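Local coordinates for putative exported protein (Bordetella parapertussis, PDB 3OCJ), which is of unknown function but probably acts as a class I methyltransferase that uses S-adenosylmethionine as methyl donor, at residues 128-133 and 170-175; 147-152 and 186-191; 237-242 and 269-274; 243-248 and 293-298. All blocks are in the same frame, centred on the assembly; numbering follows the deposited sequence.

Contact 1 (128-133 and 170-175); sequences GWMSEL and GQITLH
The backbones of 128-133 and 170-175 stay well apart, their nearest CA atoms being those of Met-130 and Ile-172 at 10.1 Å, so the gap is spanned by side chains alone. Most of the span belongs to Met-130, present as selenomethionine. Its CG lies beside the backbone N and opposite the carbonyl carbon, and the next torsion is extended (chi2 177°), which carries the selenium straight out from the loop; a bend at chi3 (47°) then turns the methyl. Both ends of the bend touch Ile-172, and the selenium also meets Leu-174. Met-130 SE lies 3.7 Å from Leu-174 CD2 and 4.0 Å from Ile-172 CG2. Met-130 CE is 4.1 Å from both Ile-172 CG2 and Ile-172 CD1, so these two side chains meet end to end, the isoleucine offering both its branch methyl and its terminal one. Leu-174 instead comes in at a slant, touching with a single methyl. The arrangement is consistent with a class I methyltransferase, a Rossmann-like fold: 170-175 enters the edge strand 172-176, and the segment 128-133 lies in the loop after strand 121-124 and enters the short helix 131-134, with strand 145-150 between those two strands in the sheet. Met-130 also rests on Leu-146 of that intervening strand and on Ala-159 of helix 153-163, while Ile-172 and Leu-174 touch Ala-163 and Thr-160 of the same helix, so the cluster lies between the sheet and helix 153-163. Two residues before Met-130, Gly-128 N donates to Asp-150 OD2 at the end of strand 145-150.

Contact 2 (147-152 and 186-191); sequences VGIDYD and EGYDLL
Over one face of strand 121-124 of a Rossmann-like sheet, Tyr-188, just ahead of a corner in the chain at Asp-189, reaches toward Val-147 and Ile-149 of strand 145-150. Strands 145-150 and 188-192 are not neighbours: 121-124 lies between them, and the closest CA atoms, of Val-147 and Tyr-188, are 8.6 Å apart. The tyrosine ring bridges that distance, packing as it does so on Val-121 and Ala-123 of the intervening strand. Val-147 CG1, anti to its own nitrogen (chi1 179°), comes within 4.1 Å of Tyr-188 CE1, the two side chains crossing almost at right angles. Farther along, Ile-149 CD1 approaches Tyr-188 OH to 3.5 Å, so this methyl lies against the phenol oxygen more than against the ring carbons. Both methyls approach the ring obliquely. The hydroxyl itself is held by a hydrogen bond with Thr-184 OG1, which gives the OH of this buried residue a polar partner and fixes the far end of the ring beside Ile-149. Ile-149 also touches Leu-182 and Gln-177. At the end of strand 145-150, Asp-152 N donates to Asp-150 OD1 at 2.9 Å (167° at the hydrogen), closing an Asx turn. Asp-152 then caps helix 153-163 through its OD1 and Glu-154 N. In S-adenosylmethionine-dependent relatives an acidic residue at the end of this second strand typically binds the cofactor ribose; Asp-150 probably corresponds to that position of the class I methyltransferase fold, though no cofactor is bound here.

Contact 3 (237-242 and 269-274); sequences DSPWDM and RTHAQT
Asp-237 and Pro-239, in the loop leading to helix 247-261, pack against Thr-270 and His-271 at the start of helix 271-280, which opens with a capping box. Contact across the gap is by van der Waals packing. Thr-270 CG2 lies 3.9 Å from Asp-237 O and 4.2 Å from Asp-237 CB, its methyl set against the carbonyl oxygen and CB of that residue. Hydrogen bonds shape each side separately. In the capping box, Gln-273 N donates to Thr-270 OG1 at 3.0 Å, and Thr-270 N returns a bond of the same length to Gln-273 OE1, meeting a lone pair in the carbonyl plane. Thr-270 chi1 of 63° sets OG1 between the backbone N and the carbonyl carbon, where it can receive the helix amide, and leaves CG2 to face the loop. Across from it, Trp-240 N bonds to Ser-238 OG at 3.2 Å, an ST turn that folds the chain round Pro-239. His-271 NE2 hydrogen-bonds to Asp-290 OD1, which fixes the ring's rotation. Among aromatic contacts, Phe-288 and Phe-227 meet the imidazole edge-to-face. The proline approaches the ring at its edge, with CB and CG each 3.9 Å from His-271 CE1.

Contact 4 (243-248 and 293-298); sequences QAIDPH and ARLFPT
Ile-245 and Ala-293 carry the tightest packing here, and the isoleucine can be traced outward atom by atom. Its CB, 4.9 Å from Ala-293 CB, still stands back from the opposite segment. CG1 is the closest atom: placed beside the backbone N by a chi1 of -56°, it comes to 3.5 Å from Ala-293 CB. An extended chi2 (171°) then sends CD1 past the alanine, still 4.0 Å from Ala-293 CB, to Leu-295 CD2 at 3.9 Å. The leucine is met at a slant, one methyl against another. Ala-244 adds a second touch on Ala-293, its CB lying 3.8 Å from Ala-293 CA and 3.9 Å from Ala-293 CB. Such small residues permit a close backbone approach, with the CA atoms of Ala-244 and Ala-293 only 5.0 Å apart. The loop that presents Ala-293 and Leu-295 is itself braced by Asp-291, whose two carboxylate oxygens accept from Leu-295 N and Phe-296 N. Leu-295 also packs on Trp-240. Within the fold, 243-248 runs into the first turn of helix 247-261, with Asp-246 at its N-cap, whereas 293-298 leads into strand 298-302, its Phe-296 and Thr-298 lying against helix 96-115 and strand 221-226.

Overall arrangement
Contacts 1 and 2 share the methyltransferase sheet and lie 9 Å apart between centres; their strands 172-176 and 145-150 pair directly, through Thr-173 O and Gly-148 N at 2.9 Å. Contacts 3 and 4, their centres 11 Å apart, both join the loop before helix 247-261 to later parts of the chain, and Asp-241 N lies 3.0 Å from Ala-293 O. Contacts 1 and 4 sit on opposite sides of the chain's centre. Contacts 2 and 4 are buried; contacts 1 and 3 are partly buried, contact 3 alone including an exposed touching residue, Asp-237. Contacts 1 and 4 are apolar throughout, contact 2 adds the ring and hydroxyl of Tyr-188, and contact 3 brings in a backbone carbonyl and an imidazole edge.

Contact 1 (128-133 and 170-175)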
# COMPACT_ATOMS: atom_id res chain seq x y z
N GLY A 128 1.01 -7.55 -6.62
CA GLY A 128 0.07 -8.16 -5.70
C GLY A 128 -0.98 -8.94 -6.49
O GLY A 128 -0.65 -9.64 -7.45
N TRP A 129 -2.24 -8.80 -6.10
CA TRP A 129 -3.33 -9.49 -6.80
C TRP A 129 -3.84 -8.70 -8.01
O TRP A 129 -4.80 -9.11 -8.65
CB TRP A 129 -4.50 -9.78 -5.85
CG TRP A 129 -4.23 -10.89 -4.88
CD1 TRP A 129 -3.05 -11.55 -4.69
CD2 TRP A 129 -5.17 -11.47 -3.96
NE1 TRP A 129 -3.20 -12.51 -3.71
CE2 TRP A 129 -4.48 -12.48 -3.25
CE3 TRP A 129 -6.51 -11.23 -3.67
CZ2 TRP A 129 -5.10 -13.25 -2.27
CZ3 TRP A 129 -7.13 -12.01 -2.70
CH2 TRP A 129 -6.42 -13.00 -2.01
N MSE A 130 -3.21 -7.56 -8.29
CA MSE A 130 -3.54 -6.73 -9.46
C MSE A 130 -4.94 -6.12 -9.40
O MSE A 130 -5.60 -5.93 -10.43
CB MSE A 130 -3.35 -7.53 -10.76
CG MSE A 130 -1.88 -7.86 -11.01
SE MSE A 130 -1.55 -8.95 -12.58
CE MSE A 130 -2.64 -8.02 -13.77
N SER A 131 -5.37 -5.77 -8.19
CA SER A 131 -6.72 -5.27 -7.93
C SER A 131 -7.06 -4.06 -8.78
O SER A 131 -8.17 -3.95 -9.32
CB SER A 131 -6.86 -4.91 -6.45
OG SER A 131 -6.19 -5.85 -5.62
N GLU A 132 -6.11 -3.14 -8.90
CA GLU A 132 -6.37 -1.90 -9.62
C GLU A 132 -6.49 -2.15 -11.13
O GLU A 132 -7.39 -1.64 -11.77
CB GLU A 132 -5.31 -0.83 -9.28
CG GLU A 132 -3.92 -1.05 -9.86
CD GLU A 132 -3.11 -2.11 -9.13
OE1 GLU A 132 -3.68 -2.84 -8.29
OE2 GLU A 132 -1.89 -2.22 -9.41
N LEU A 133 -5.61 -2.98 -11.69
CA LEU A 133 -5.66 -3.25 -13.12
C LEU A 133 -6.89 -4.05 -13.54
O LEU A 133 -7.45 -3.84 -14.61
CB LEU A 133 -4.38 -3.94 -13.60
CG LEU A 133 -3.06 -3.18 -13.44
CD1 LEU A 133 -1.93 -3.98 -14.08
CD2 LEU A 133 -3.14 -1.79 -14.04
N GLY A 170 -6.27 -13.82 -20.34
CA GLY A 170 -5.26 -14.27 -21.28
C GLY A 170 -4.27 -13.19 -21.71
O GLY A 170 -3.36 -13.47 -22.50
N GLN A 171 -4.44 -11.98 -21.19
CA GLN A 171 -3.58 -10.85 -21.54
C GLN A 171 -2.58 -10.54 -20.44
O GLN A 171 -1.94 -9.50 -20.47
CB GLN A 171 -4.43 -9.60 -21.81
CG GLN A 171 -5.29 -9.73 -23.04
CD GLN A 171 -4.47 -9.91 -24.30
OE1 GLN A 171 -4.57 -10.92 -24.99
NE2 GLN A 171 -3.64 -8.91 -24.61
N ILE A 172 -2.47 -11.44 -19.47
CA ILE A 172 -1.60 -11.22 -18.32
C ILE A 172 -0.34 -12.07 -18.38
O ILE A 172 -0.39 -13.27 -18.66
CB ILE A 172 -2.36 -11.53 -17.01
CG1 ILE A 172 -3.60 -10.65 -16.90
CG2 ILE A 172 -1.45 -11.34 -15.79
CD1 ILE A 172 -4.52 -11.03 -15.76
N THR A 173 0.80 -11.42 -18.14
CA THR A 173 2.07 -12.10 -18.01
C THR A 173 2.63 -11.78 -16.63
O THR A 173 2.71 -10.61 -16.25
CB THR A 173 3.08 -11.65 -19.08
OG1 THR A 173 2.54 -11.86 -20.39
CG2 THR A 173 4.37 -12.46 -18.97
N LEU A 174 2.98 -12.82 -15.88
CA LEU A 174 3.48 -12.64 -14.53
C LEU A 174 4.94 -13.07 -14.42
O LEU A 174 5.37 -14.05 -15.03
CB LEU A 174 2.64 -13.44 -13.55
CG LEU A 174 1.15 -13.10 -13.49
CD1 LEU A 174 0.46 -14.07 -12.56
CD2 LEU A 174 0.90 -11.66 -13.04
N HIS A 175 5.68 -12.34 -13.60
CA HIS A 175 7.09 -12.61 -13.38
C HIS A 175 7.40 -12.56 -11.90
O HIS A 175 7.05 -11.60 -11.22
CB HIS A 175 7.96 -11.58 -14.09
CG HIS A 175 7.70 -11.47 -15.55
ND1 HIS A 175 8.24 -12.34 -16.47
CD2 HIS A 175 6.95 -10.59 -16.26
CE1 HIS A 175 7.83 -12.00 -17.68
NE2 HIS A 175 7.06 -10.94 -17.58

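Contact 2 (147-152 and 186-191)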
# COMPACT_ATOMS: atom_id res chain seq x y z
N VAL A 147 1.16 -6.71 -17.32
CA VAL A 147 2.35 -7.37 -16.81
C VAL A 147 2.40 -7.20 -15.30
O VAL A 147 2.27 -6.08 -14.79
CB VAL A 147 3.63 -6.80 -17.45
CG1 VAL A 147 4.88 -7.50 -16.90
CG2 VAL A 147 3.57 -6.92 -18.97
N GLY A 148 2.55 -8.29 -14.58
CA GLY A 148 2.66 -8.21 -13.13
C GLY A 148 3.99 -8.74 -12.67
O GLY A 148 4.40 -9.82 -13.06
N ILE A 149 4.68 -7.98 -11.82
CA ILE A 149 5.95 -8.42 -11.27
C ILE A 149 5.82 -8.42 -9.75
O ILE A 149 5.38 -7.44 -9.16
CB ILE A 149 7.10 -7.48 -11.70
CG1 ILE A 149 7.18 -7.41 -13.23
CG2 ILE A 149 8.43 -7.93 -11.10
CD1 ILE A 149 8.35 -6.60 -13.75
N ASP A 150 6.19 -9.53 -9.12
CA ASP A 150 6.14 -9.58 -7.66
C ASP A 150 7.15 -10.62 -7.21
O ASP A 150 7.40 -11.59 -7.92
CB ASP A 150 4.73 -9.93 -7.17
CG ASP A 150 4.46 -9.43 -5.76
OD1 ASP A 150 5.18 -9.84 -4.83
OD2 ASP A 150 3.50 -8.65 -5.56
N TYR A 151 7.72 -10.42 -6.03
CA TYR A 151 8.70 -11.36 -5.52
C TYR A 151 8.03 -12.47 -4.72
O TYR A 151 8.63 -13.52 -4.45
CB TYR A 151 9.73 -10.64 -4.65
CG TYR A 151 11.08 -11.32 -4.57
CD1 TYR A 151 11.53 -12.14 -5.60
CD2 TYR A 151 11.91 -11.11 -3.49
CE1 TYR A 151 12.77 -12.75 -5.53
CE2 TYR A 151 13.14 -11.71 -3.41
CZ TYR A 151 13.57 -12.53 -4.43
OH TYR A 151 14.80 -13.12 -4.35
N ASP A 152 6.78 -12.24 -4.34
CA ASP A 152 6.02 -13.20 -3.54
C ASP A 152 5.24 -14.14 -4.46
O ASP A 152 4.31 -13.71 -5.14
CB ASP A 152 5.07 -12.45 -2.61
CG ASP A 152 4.28 -13.36 -1.70
OD1 ASP A 152 4.49 -14.59 -1.74
OD2 ASP A 152 3.44 -12.84 -0.94
N GLU A 186 12.59 -0.06 -21.49
CA GLU A 186 11.56 0.43 -22.41
C GLU A 186 10.56 -0.65 -22.81
O GLU A 186 10.30 -0.88 -24.00
CB GLU A 186 12.21 1.06 -23.65
CG GLU A 186 13.11 2.25 -23.33
CD GLU A 186 13.62 2.96 -24.58
OE1 GLU A 186 13.34 2.48 -25.70
OE2 GLU A 186 14.30 4.00 -24.45
N GLY A 187 10.00 -1.32 -21.81
CA GLY A 187 9.03 -2.38 -22.04
C GLY A 187 7.59 -1.98 -21.81
O GLY A 187 6.68 -2.63 -22.33
N TYR A 188 7.36 -0.91 -21.05
CA TYR A 188 6.00 -0.59 -20.62
C TYR A 188 5.57 0.83 -20.99
O TYR A 188 6.36 1.77 -20.90
CB TYR A 188 5.83 -0.77 -19.10
CG TYR A 188 6.53 -1.99 -18.55
CD1 TYR A 188 6.31 -3.25 -19.09
CD2 TYR A 188 7.40 -1.88 -17.47
CE1 TYR A 188 6.95 -4.37 -18.59
CE2 TYR A 188 8.04 -3.00 -16.95
CZ TYR A 188 7.81 -4.23 -17.52
OH TYR A 188 8.45 -5.33 -17.00
N ASP A 189 4.30 0.98 -21.34
CA ASP A 189 3.74 2.31 -21.58
C ASP A 189 3.32 2.98 -20.27
O ASP A 189 3.37 4.20 -20.13
CB ASP A 189 2.54 2.20 -22.50
CG ASP A 189 2.92 1.70 -23.86
OD1 ASP A 189 3.56 2.47 -24.61
OD2 ASP A 189 2.60 0.54 -24.18
N LEU A 190 2.90 2.15 -19.33
CA LEU A 190 2.37 2.60 -18.06
C LEU A 190 2.88 1.66 -16.98
O LEU A 190 2.91 0.45 -17.18
CB LEU A 190 0.85 2.54 -18.08
CG LEU A 190 0.04 3.82 -18.26
CD1 LEU A 190 -1.43 3.45 -18.39
CD2 LEU A 190 0.26 4.74 -17.06
N LEU A 191 3.30 2.21 -15.84
CA LEU A 191 3.75 1.37 -14.73
C LEU A 191 3.12 1.92 -13.46
O LEU A 191 3.16 3.13 -13.21
CB LEU A 191 5.29 1.37 -14.62
CG LEU A 191 5.90 0.37 -13.62
CD1 LEU A 191 7.31 -0.07 -14.01
CD2 LEU A 191 5.89 0.90 -12.19

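Contact 3 (237-242 and 269-274)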
# COMPACT_ATOMS: atom_id res chain seq x y z
N ASP A 237 6.97 20.45 7.29
CA ASP A 237 6.34 20.55 5.97
C ASP A 237 5.25 19.49 5.78
O ASP A 237 4.93 19.12 4.64
CB ASP A 237 7.41 20.42 4.90
CG ASP A 237 8.51 21.43 5.07
OD1 ASP A 237 8.19 22.63 5.19
OD2 ASP A 237 9.70 21.04 5.10
N SER A 238 4.70 18.99 6.88
CA SER A 238 3.59 18.05 6.77
C SER A 238 2.46 18.68 5.98
O SER A 238 2.06 19.81 6.27
CB SER A 238 3.05 17.69 8.14
OG SER A 238 1.91 16.85 8.02
N PRO A 239 1.90 17.94 5.02
CA PRO A 239 0.72 18.41 4.28
C PRO A 239 -0.61 18.00 4.93
O PRO A 239 -1.67 18.30 4.38
CB PRO A 239 0.85 17.68 2.95
CG PRO A 239 1.46 16.35 3.34
CD PRO A 239 2.41 16.66 4.49
N TRP A 240 -0.58 17.28 6.05
CA TRP A 240 -1.82 16.80 6.65
C TRP A 240 -2.81 17.93 6.87
O TRP A 240 -2.44 18.99 7.41
CB TRP A 240 -1.55 16.11 7.99
CG TRP A 240 -0.91 14.76 7.88
CD1 TRP A 240 -0.13 14.28 6.84
CD2 TRP A 240 -1.00 13.69 8.83
NE1 TRP A 240 0.28 13.00 7.12
CE2 TRP A 240 -0.26 12.61 8.32
CE3 TRP A 240 -1.65 13.55 10.07
CZ2 TRP A 240 -0.14 11.40 9.01
CZ3 TRP A 240 -1.53 12.36 10.75
CH2 TRP A 240 -0.78 11.29 10.22
N ASP A 241 -4.05 17.72 6.45
CA ASP A 241 -5.14 18.64 6.76
C ASP A 241 -5.85 18.12 7.99
O ASP A 241 -6.65 17.19 7.91
CB ASP A 241 -6.12 18.76 5.58
CG ASP A 241 -7.28 19.71 5.87
OD1 ASP A 241 -7.38 20.21 7.01
OD2 ASP A 241 -8.09 19.94 4.94
N MSE A 242 -5.56 18.71 9.15
CA MSE A 242 -6.12 18.19 10.39
C MSE A 242 -7.65 18.33 10.44
O MSE A 242 -8.31 17.60 11.17
CB MSE A 242 -5.49 18.87 11.61
CG MSE A 242 -3.97 18.72 11.69
SE MSE A 242 -3.33 16.88 11.57
CE MSE A 242 -4.43 16.11 12.94
N ARG A 269 7.37 10.60 3.62
CA ARG A 269 8.04 11.59 2.78
C ARG A 269 7.05 12.65 2.33
O ARG A 269 5.85 12.37 2.16
CB ARG A 269 8.65 10.91 1.55
CG ARG A 269 9.85 10.03 1.89
CD ARG A 269 10.59 9.49 0.65
NE ARG A 269 11.76 8.73 1.13
CZ ARG A 269 11.76 7.44 1.43
NH1 ARG A 269 10.68 6.69 1.21
NH2 ARG A 269 12.87 6.90 1.93
N THR A 270 7.55 13.87 2.15
CA THR A 270 6.70 14.96 1.69
C THR A 270 6.55 14.94 0.16
O THR A 270 7.27 14.21 -0.55
CB THR A 270 7.29 16.30 2.09
OG1 THR A 270 8.56 16.46 1.44
CG2 THR A 270 7.47 16.41 3.61
N HIS A 271 5.64 15.78 -0.34
CA HIS A 271 5.49 15.99 -1.77
C HIS A 271 6.80 16.49 -2.37
O HIS A 271 7.23 16.01 -3.41
CB HIS A 271 4.40 17.03 -2.05
CG HIS A 271 3.00 16.56 -1.77
ND1 HIS A 271 2.46 16.50 -0.51
CD2 HIS A 271 2.02 16.17 -2.62
CE1 HIS A 271 1.20 16.08 -0.59
NE2 HIS A 271 0.92 15.87 -1.87
N ALA A 272 7.43 17.45 -1.70
CA ALA A 272 8.67 18.01 -2.21
C ALA A 272 9.79 16.97 -2.25
O ALA A 272 10.57 16.93 -3.20
CB ALA A 272 9.10 19.23 -1.37
N GLN A 273 9.87 16.13 -1.22
CA GLN A 273 10.89 15.08 -1.21
C GLN A 273 10.65 14.11 -2.36
O GLN A 273 11.57 13.74 -3.08
CB GLN A 273 10.91 14.34 0.12
CG GLN A 273 11.50 15.16 1.27
CD GLN A 273 11.43 14.44 2.59
OE1 GLN A 273 10.40 13.87 2.95
NE2 GLN A 273 12.53 14.46 3.33
N THR A 274 9.39 13.69 -2.53
CA THR A 274 9.05 12.76 -3.59
C THR A 274 9.32 13.39 -4.96
O THR A 274 9.85 12.72 -5.86
CB THR A 274 7.58 12.31 -3.45
OG1 THR A 274 7.47 11.55 -2.24
CG2 THR A 274 7.14 11.45 -4.64

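Contact 4 (243-248 and 293-298)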
# COMPACT_ATOMS: atom_id res chain seq x y z
N GLN A 243 -8.20 19.24 9.65
CA GLN A 243 -9.65 19.41 9.63
C GLN A 243 -10.34 18.29 8.87
O GLN A 243 -11.57 18.17 8.90
CB GLN A 243 -10.03 20.77 9.02
CG GLN A 243 -9.73 21.94 9.94
CD GLN A 243 -8.69 22.87 9.35
OE1 GLN A 243 -7.57 22.47 9.08
NE2 GLN A 243 -9.07 24.13 9.16
N ALA A 244 -9.54 17.46 8.20
CA ALA A 244 -10.07 16.35 7.42
C ALA A 244 -9.87 15.01 8.14
O ALA A 244 -10.08 13.96 7.55
CB ALA A 244 -9.40 16.31 6.04
N ILE A 245 -9.48 15.08 9.41
CA ILE A 245 -9.18 13.88 10.19
C ILE A 245 -9.96 13.90 11.49
O ILE A 245 -9.91 14.88 12.24
CB ILE A 245 -7.68 13.78 10.52
CG1 ILE A 245 -6.84 13.84 9.23
CG2 ILE A 245 -7.39 12.51 11.32
CD1 ILE A 245 -5.33 13.97 9.48
N ASP A 246 -10.70 12.83 11.78
CA ASP A 246 -11.41 12.76 13.05
C ASP A 246 -10.40 12.61 14.19
O ASP A 246 -9.58 11.69 14.18
CB ASP A 246 -12.39 11.59 13.06
CG ASP A 246 -13.14 11.48 14.38
OD1 ASP A 246 -14.17 12.17 14.53
OD2 ASP A 246 -12.69 10.74 15.27
N PRO A 247 -10.45 13.51 15.19
CA PRO A 247 -9.42 13.44 16.24
C PRO A 247 -9.41 12.12 17.01
O PRO A 247 -8.33 11.61 17.29
CB PRO A 247 -9.79 14.61 17.15
CG PRO A 247 -10.49 15.58 16.26
CD PRO A 247 -11.27 14.73 15.29
N HIS A 248 -10.57 11.57 17.34
CA HIS A 248 -10.59 10.33 18.11
C HIS A 248 -10.07 9.17 17.29
O HIS A 248 -9.30 8.34 17.79
CB HIS A 248 -11.99 9.99 18.62
CG HIS A 248 -12.06 8.65 19.29
ND1 HIS A 248 -11.77 8.47 20.62
CD2 HIS A 248 -12.33 7.42 18.79
CE1 HIS A 248 -11.88 7.19 20.92
NE2 HIS A 248 -12.22 6.53 19.83
N ALA A 293 -7.22 14.11 3.41
CA ALA A 293 -6.39 14.55 4.52
C ALA A 293 -4.90 14.67 4.18
O ALA A 293 -4.11 15.09 5.02
CB ALA A 293 -6.58 13.60 5.74
N ARG A 294 -4.54 14.30 2.95
CA ARG A 294 -3.16 14.33 2.43
C ARG A 294 -2.23 13.36 3.14
O ARG A 294 -1.03 13.61 3.24
CB ARG A 294 -2.55 15.75 2.45
CG ARG A 294 -3.18 16.78 1.48
CD ARG A 294 -4.37 17.48 2.08
NE ARG A 294 -4.75 18.64 1.27
CZ ARG A 294 -5.67 18.63 0.30
NH1 ARG A 294 -6.32 17.52 0.00
NH2 ARG A 294 -5.93 19.74 -0.38
N LEU A 295 -2.79 12.25 3.58
CA LEU A 295 -2.03 11.17 4.21
C LEU A 295 -1.32 10.26 3.21
O LEU A 295 -0.29 9.66 3.53
CB LEU A 295 -2.95 10.29 5.06
CG LEU A 295 -3.93 11.05 5.95
CD1 LEU A 295 -4.86 10.09 6.70
CD2 LEU A 295 -3.22 11.98 6.93
N PHE A 296 -1.87 10.12 2.01
CA PHE A 296 -1.38 9.10 1.09
C PHE A 296 -1.60 9.56 -0.35
O PHE A 296 -2.40 8.97 -1.08
CB PHE A 296 -2.12 7.78 1.35
CG PHE A 296 -1.34 6.52 0.99
CD1 PHE A 296 -0.18 6.55 0.22
CD2 PHE A 296 -1.80 5.30 1.47
CE1 PHE A 296 0.51 5.35 -0.07
CE2 PHE A 296 -1.13 4.11 1.19
CZ PHE A 296 0.03 4.14 0.42
N PRO A 297 -0.85 10.58 -0.79
CA PRO A 297 -1.04 11.07 -2.15
C PRO A 297 -0.62 10.06 -3.21
O PRO A 297 0.26 9.21 -3.01
CB PRO A 297 -0.14 12.30 -2.23
CG PRO A 297 0.10 12.72 -0.80
CD PRO A 297 0.08 11.43 -0.01
N THR A 298 -1.25 10.22 -4.37
CA THR A 298 -0.90 9.54 -5.60
C THR A 298 -0.10 10.53 -6.43
O THR A 298 -0.37 11.73 -6.40
CB THR A 298 -2.19 9.15 -6.32
OG1 THR A 298 -2.90 8.19 -5.53
CG2 THR A 298 -1.95 8.59 -7.73